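Side-chain contacts in fusion DH (Streptomyces sp. MJ635-86F5, PDB 6K97), which combines two pieces of a split polyketide synthase dehydratase in one engineered chain, and probably removes water from a beta-hydroxyacyl intermediate during cremimycin biosynthesis: residues 59-64 and 246-251; 252-257 and 290-295. All blocks are in the same frame, centred on the assembly; numbering follows the deposited sequence.

Contact 1: residues 59-64 and 246-251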
# COMPACT_ATOMS: atom_id res chain seq x y z
N HIS A 59 -0.43 -8.33 -21.14
CA HIS A 59 -0.07 -9.72 -20.79
C HIS A 59 -0.80 -10.69 -21.70
O HIS A 59 -1.57 -11.52 -21.23
CB HIS A 59 -0.40 -10.05 -19.32
CG HIS A 59 0.55 -9.46 -18.32
ND1 HIS A 59 0.18 -8.45 -17.46
CD2 HIS A 59 1.84 -9.76 -18.03
CE1 HIS A 59 1.21 -8.14 -16.68
NE2 HIS A 59 2.23 -8.92 -17.01
N PRO A 60 -0.52 -10.64 -23.00
CA PRO A 60 -1.34 -11.45 -23.92
C PRO A 60 -1.23 -12.96 -23.70
O PRO A 60 -2.14 -13.69 -24.06
CB PRO A 60 -0.82 -11.06 -25.32
CG PRO A 60 0.08 -9.88 -25.12
CD PRO A 60 0.55 -9.90 -23.71
N TRP A 61 -0.15 -13.43 -23.10
CA TRP A 61 -0.08 -14.85 -22.73
C TRP A 61 -1.26 -15.34 -21.88
O TRP A 61 -1.70 -16.50 -22.04
CB TRP A 61 1.21 -15.18 -22.02
CG TRP A 61 1.41 -14.49 -20.74
CD1 TRP A 61 1.75 -13.18 -20.57
CD2 TRP A 61 1.35 -15.06 -19.44
NE1 TRP A 61 1.92 -12.90 -19.23
CE2 TRP A 61 1.66 -14.03 -18.51
CE3 TRP A 61 1.08 -16.33 -18.97
CZ2 TRP A 61 1.66 -14.22 -17.16
CZ3 TRP A 61 1.10 -16.54 -17.59
CH2 TRP A 61 1.38 -15.48 -16.70
N LEU A 62 -1.80 -14.47 -21.03
CA LEU A 62 -2.93 -14.86 -20.20
C LEU A 62 -4.19 -15.17 -21.04
O LEU A 62 -5.08 -15.88 -20.59
CB LEU A 62 -3.22 -13.81 -19.11
CG LEU A 62 -2.09 -13.73 -18.11
CD1 LEU A 62 -2.29 -12.63 -17.08
CD2 LEU A 62 -1.92 -15.05 -17.41
N ALA A 63 -4.25 -14.66 -22.26
CA ALA A 63 -5.37 -14.99 -23.15
C ALA A 63 -5.39 -16.47 -23.45
O ALA A 63 -6.43 -17.00 -23.72
CB ALA A 63 -5.32 -14.19 -24.46
N ASP A 64 -4.26 -17.16 -23.34
CA ASP A 64 -4.26 -18.61 -23.62
C ASP A 64 -4.84 -19.47 -22.47
O ASP A 64 -4.83 -20.72 -22.57
CB ASP A 64 -2.85 -19.10 -23.98
CG ASP A 64 -2.37 -18.58 -25.32
OD1 ASP A 64 -3.24 -18.11 -26.09
OD2 ASP A 64 -1.12 -18.60 -25.59
N GLU A 246 12.36 -17.70 -16.09
CA GLU A 246 13.42 -17.18 -15.22
C GLU A 246 13.00 -15.92 -14.43
O GLU A 246 13.61 -15.56 -13.39
CB GLU A 246 14.71 -16.94 -16.04
CG GLU A 246 15.34 -18.22 -16.61
CD GLU A 246 14.66 -18.77 -17.87
OE1 GLU A 246 13.61 -18.22 -18.30
OE2 GLU A 246 15.07 -19.80 -18.39
N ALA A 247 11.98 -15.21 -14.90
CA ALA A 247 11.53 -14.01 -14.22
C ALA A 247 10.50 -14.27 -13.11
O ALA A 247 10.12 -13.35 -12.40
CB ALA A 247 10.94 -13.04 -15.23
N PHE A 248 10.03 -15.52 -12.98
CA PHE A 248 9.05 -15.83 -11.98
C PHE A 248 9.55 -16.76 -10.90
O PHE A 248 10.51 -17.56 -11.10
CB PHE A 248 7.90 -16.61 -12.62
CG PHE A 248 7.03 -15.83 -13.57
CD1 PHE A 248 5.91 -15.22 -13.11
CD2 PHE A 248 7.25 -15.88 -14.91
CE1 PHE A 248 5.05 -14.57 -13.96
CE2 PHE A 248 6.40 -15.23 -15.81
CZ PHE A 248 5.29 -14.58 -15.32
N HIS A 249 8.84 -16.79 -9.78
CA HIS A 249 9.13 -17.84 -8.78
C HIS A 249 8.87 -19.18 -9.43
O HIS A 249 9.80 -19.95 -9.55
CB HIS A 249 8.39 -17.61 -7.49
CG HIS A 249 8.81 -16.32 -6.86
ND1 HIS A 249 10.04 -16.17 -6.25
CD2 HIS A 249 8.24 -15.09 -6.87
CE1 HIS A 249 10.14 -14.93 -5.81
NE2 HIS A 249 9.09 -14.26 -6.21
N VAL A 250 7.65 -19.38 -9.91
CA VAL A 250 7.32 -20.48 -10.81
C VAL A 250 6.25 -20.03 -11.85
O VAL A 250 5.16 -19.72 -11.51
CB VAL A 250 6.76 -21.70 -10.06
CG1 VAL A 250 6.64 -22.85 -11.03
CG2 VAL A 250 7.64 -22.10 -8.90
N HIS A 251 6.62 -20.04 -13.11
CA HIS A 251 5.85 -19.55 -14.19
C HIS A 251 4.51 -20.25 -14.05
O HIS A 251 4.45 -21.46 -14.04
CB HIS A 251 6.55 -19.86 -15.55
CG HIS A 251 6.00 -19.09 -16.73
ND1 HIS A 251 4.69 -19.17 -17.13
CD2 HIS A 251 6.60 -18.23 -17.60
CE1 HIS A 251 4.50 -18.40 -18.19
NE2 HIS A 251 5.64 -17.82 -18.49

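Contact 2: residues 252-257 and 290-295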
# COMPACT_ATOMS: atom_id res chain seq x y z
N PRO A 252 3.43 -19.48 -13.96
CA PRO A 252 2.12 -20.05 -13.80
C PRO A 252 1.72 -21.08 -14.88
O PRO A 252 1.06 -22.04 -14.54
CB PRO A 252 1.22 -18.84 -13.88
CG PRO A 252 2.05 -17.73 -13.29
CD PRO A 252 3.43 -18.03 -13.76
N ALA A 253 2.14 -20.90 -16.13
CA ALA A 253 1.91 -21.91 -17.20
C ALA A 253 2.64 -23.25 -16.94
O ALA A 253 2.12 -24.33 -17.25
CB ALA A 253 2.34 -21.35 -18.56
N LEU A 254 3.81 -23.17 -16.34
CA LEU A 254 4.61 -24.38 -16.07
C LEU A 254 3.93 -25.16 -14.99
O LEU A 254 3.62 -26.39 -15.13
CB LEU A 254 5.97 -23.96 -15.66
CG LEU A 254 7.12 -24.90 -15.49
CD1 LEU A 254 7.42 -25.60 -16.80
CD2 LEU A 254 8.32 -24.05 -15.05
N LEU A 255 3.57 -24.46 -13.93
CA LEU A 255 2.88 -25.15 -12.83
C LEU A 255 1.51 -25.64 -13.24
O LEU A 255 1.13 -26.74 -12.89
CB LEU A 255 2.76 -24.23 -11.64
CG LEU A 255 2.26 -24.95 -10.38
CD1 LEU A 255 3.23 -25.98 -9.87
CD2 LEU A 255 2.10 -23.89 -9.30
N ASP A 256 0.76 -24.84 -14.02
CA ASP A 256 -0.56 -25.31 -14.50
C ASP A 256 -0.42 -26.54 -15.41
O ASP A 256 -1.27 -27.42 -15.37
CB ASP A 256 -1.27 -24.19 -15.25
CG ASP A 256 -2.76 -24.44 -15.42
OD1 ASP A 256 -3.45 -24.65 -14.42
OD2 ASP A 256 -3.25 -24.34 -16.55
N ALA A 257 0.61 -26.58 -16.26
CA ALA A 257 0.76 -27.72 -17.18
C ALA A 257 1.02 -29.01 -16.42
O ALA A 257 0.56 -30.09 -16.81
CB ALA A 257 1.87 -27.48 -18.15
N LYS A 290 12.84 -23.39 -15.75
CA LYS A 290 12.30 -23.26 -17.11
C LYS A 290 11.53 -24.50 -17.53
O LYS A 290 10.63 -24.44 -18.36
CB LYS A 290 13.38 -22.90 -18.10
CG LYS A 290 14.17 -24.04 -18.69
CD LYS A 290 14.97 -23.53 -19.88
CE LYS A 290 15.40 -24.66 -20.80
NZ LYS A 290 15.16 -24.25 -22.21
N SER A 291 11.86 -25.62 -16.89
CA SER A 291 11.10 -26.85 -17.10
C SER A 291 11.14 -27.76 -15.88
O SER A 291 11.94 -27.54 -14.97
CB SER A 291 11.62 -27.58 -18.35
OG SER A 291 12.87 -28.11 -18.13
N LEU A 292 10.30 -28.78 -15.88
CA LEU A 292 10.09 -29.62 -14.72
C LEU A 292 9.77 -31.07 -15.06
O LEU A 292 9.09 -31.34 -16.03
CB LEU A 292 8.93 -29.06 -13.93
CG LEU A 292 9.02 -27.65 -13.32
CD1 LEU A 292 7.76 -27.42 -12.55
CD2 LEU A 292 10.18 -27.48 -12.37
N ARG A 293 10.31 -31.99 -14.26
CA ARG A 293 9.87 -33.36 -14.22
C ARG A 293 9.08 -33.49 -12.95
O ARG A 293 9.57 -33.20 -11.84
CB ARG A 293 11.05 -34.34 -14.21
CG ARG A 293 11.99 -34.21 -15.42
CD ARG A 293 12.78 -35.50 -15.67
NE ARG A 293 11.86 -36.66 -15.63
CZ ARG A 293 11.36 -37.30 -16.67
NH1 ARG A 293 11.70 -36.98 -17.92
NH2 ARG A 293 10.53 -38.30 -16.46
N VAL A 294 7.84 -33.96 -13.10
CA VAL A 294 6.87 -33.86 -12.05
C VAL A 294 6.31 -35.21 -11.63
O VAL A 294 5.83 -35.98 -12.45
CB VAL A 294 5.72 -33.01 -12.56
CG1 VAL A 294 4.62 -32.94 -11.54
CG2 VAL A 294 6.22 -31.62 -12.85
N HIS A 295 6.32 -35.48 -10.34
CA HIS A 295 5.70 -36.70 -9.81
C HIS A 295 4.38 -36.29 -9.19
O HIS A 295 4.34 -35.49 -8.25
CB HIS A 295 6.64 -37.34 -8.77
CG HIS A 295 6.18 -38.67 -8.24
ND1 HIS A 295 6.87 -39.36 -7.26
CD2 HIS A 295 5.10 -39.43 -8.53
CE1 HIS A 295 6.25 -40.49 -6.99
NE2 HIS A 295 5.18 -40.56 -7.75

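Contact 1: residues 59-64 and 246-251
An aromatic cluster of Trp-61, Phe-248 and His-251 bridges the two hot-dog parts of this engineered fusion, with no hydrogen bond between the two segments. Both smaller rings turn an edge toward the same face of the indole's six-membered ring. The His-251 pairing is T-shaped, with centroids 5.3 Å apart and planes at 64°; CE1 of His-251 lies 3.9 Å from CZ3 of Trp-61. Phe-248 makes a more offset edge-to-face pair at 72°, its CZ reaching to 4.1 Å from CZ2 of Trp-61. With chi1 at 62°, the indole of Trp-61 stands between its own backbone N and carbonyl carbon and points at the 246-251 loop, while Leu-62 CD2 lies 3.3 Å above the opposite face, offset toward the rim.

ND1 and, more weakly, NE2 of His-251 have hydrogen-bond partners, which probably helps to hold the imidazole so that the intervening CE1 faces the tryptophan. ND1 accepts the N-H of Ala-253 as an N-cap of helix 252-266, and NE2 makes weak hydrogen bonds to Pro-243 O and Ser-242 OG. The result is a buried aromatic cluster across the interface of the two parts joined in the fusion, within a double hot-dog fold.

Contact 2: residues 252-257 and 290-295
Leu-254 and Leu-292 meet branch against branch, the first from the opening turn of helix 252-266 and the second from strand 291-298. CG of Leu-254 sits 3.9 Å from CD1 of Leu-292, and CD2 of Leu-254 lies 4.1 Å from CG of Leu-292; the two isobutyl groups cross at an angle. The other methyl of Leu-254 reaches the strand's backbone: CD1 is 3.8 Å from Lys-290 O and 3.9 Å from Ser-291 CA. Leu-254 extends to the strand because its CG is turned anti to the backbone N (chi1 -171°). An alanine in place of Leu-254 would remove CG and both methyls and is likely to open a gap beside Leu-292 and the Lys-290 carbonyl, with Leu-292 less restrained in its rotation.

Val-234 of strand 229-235 touches both leucines and Ala-257, making it a second-shell partner that ties the helix to the sheet. Strand 291-298 is itself held between neighbours, through backbone hydrogen bonds of Leu-292 and Val-294 to strand 229-235 and of Arg-293 and His-295 to strand 303-309. At the helix start, Pro-252 O accepts a hydrogen bond from Thr-76 OG1 of helix 75-88; farther along, Asp-256 OD2 bonds His-260 NE2.

Both segments lie in what is predicted to be the C-terminal hot-dog part, in which a long helix packs against a curved antiparallel sheet. With no hydrogen bond or salt bridge between the segments, the contact probably rests mainly on van der Waals packing of the leucine branches and on the exclusion of water.

From the N terminus, the chain passes 59-64 in the N-terminal hot-dog part, runs through residues 151-190, which are not modelled and probably hold the engineered junction, and returns at 246-251 to close contact 1. Contact 2 then opens at once with helix 252-266 and closes on 290-295, 33 residues beyond the end of 252-257. The two loops are therefore in series, neither nested nor crossed. Contact 1 ties one hot-dog part to the other, whereas contact 2 fastens helix to sheet inside the C-terminal one. With centres about 12 Å apart they also touch: Trp-61 CH2 lies 4.1 Å from Pro-252 CG, packing on the first residue of the helix used by contact 2.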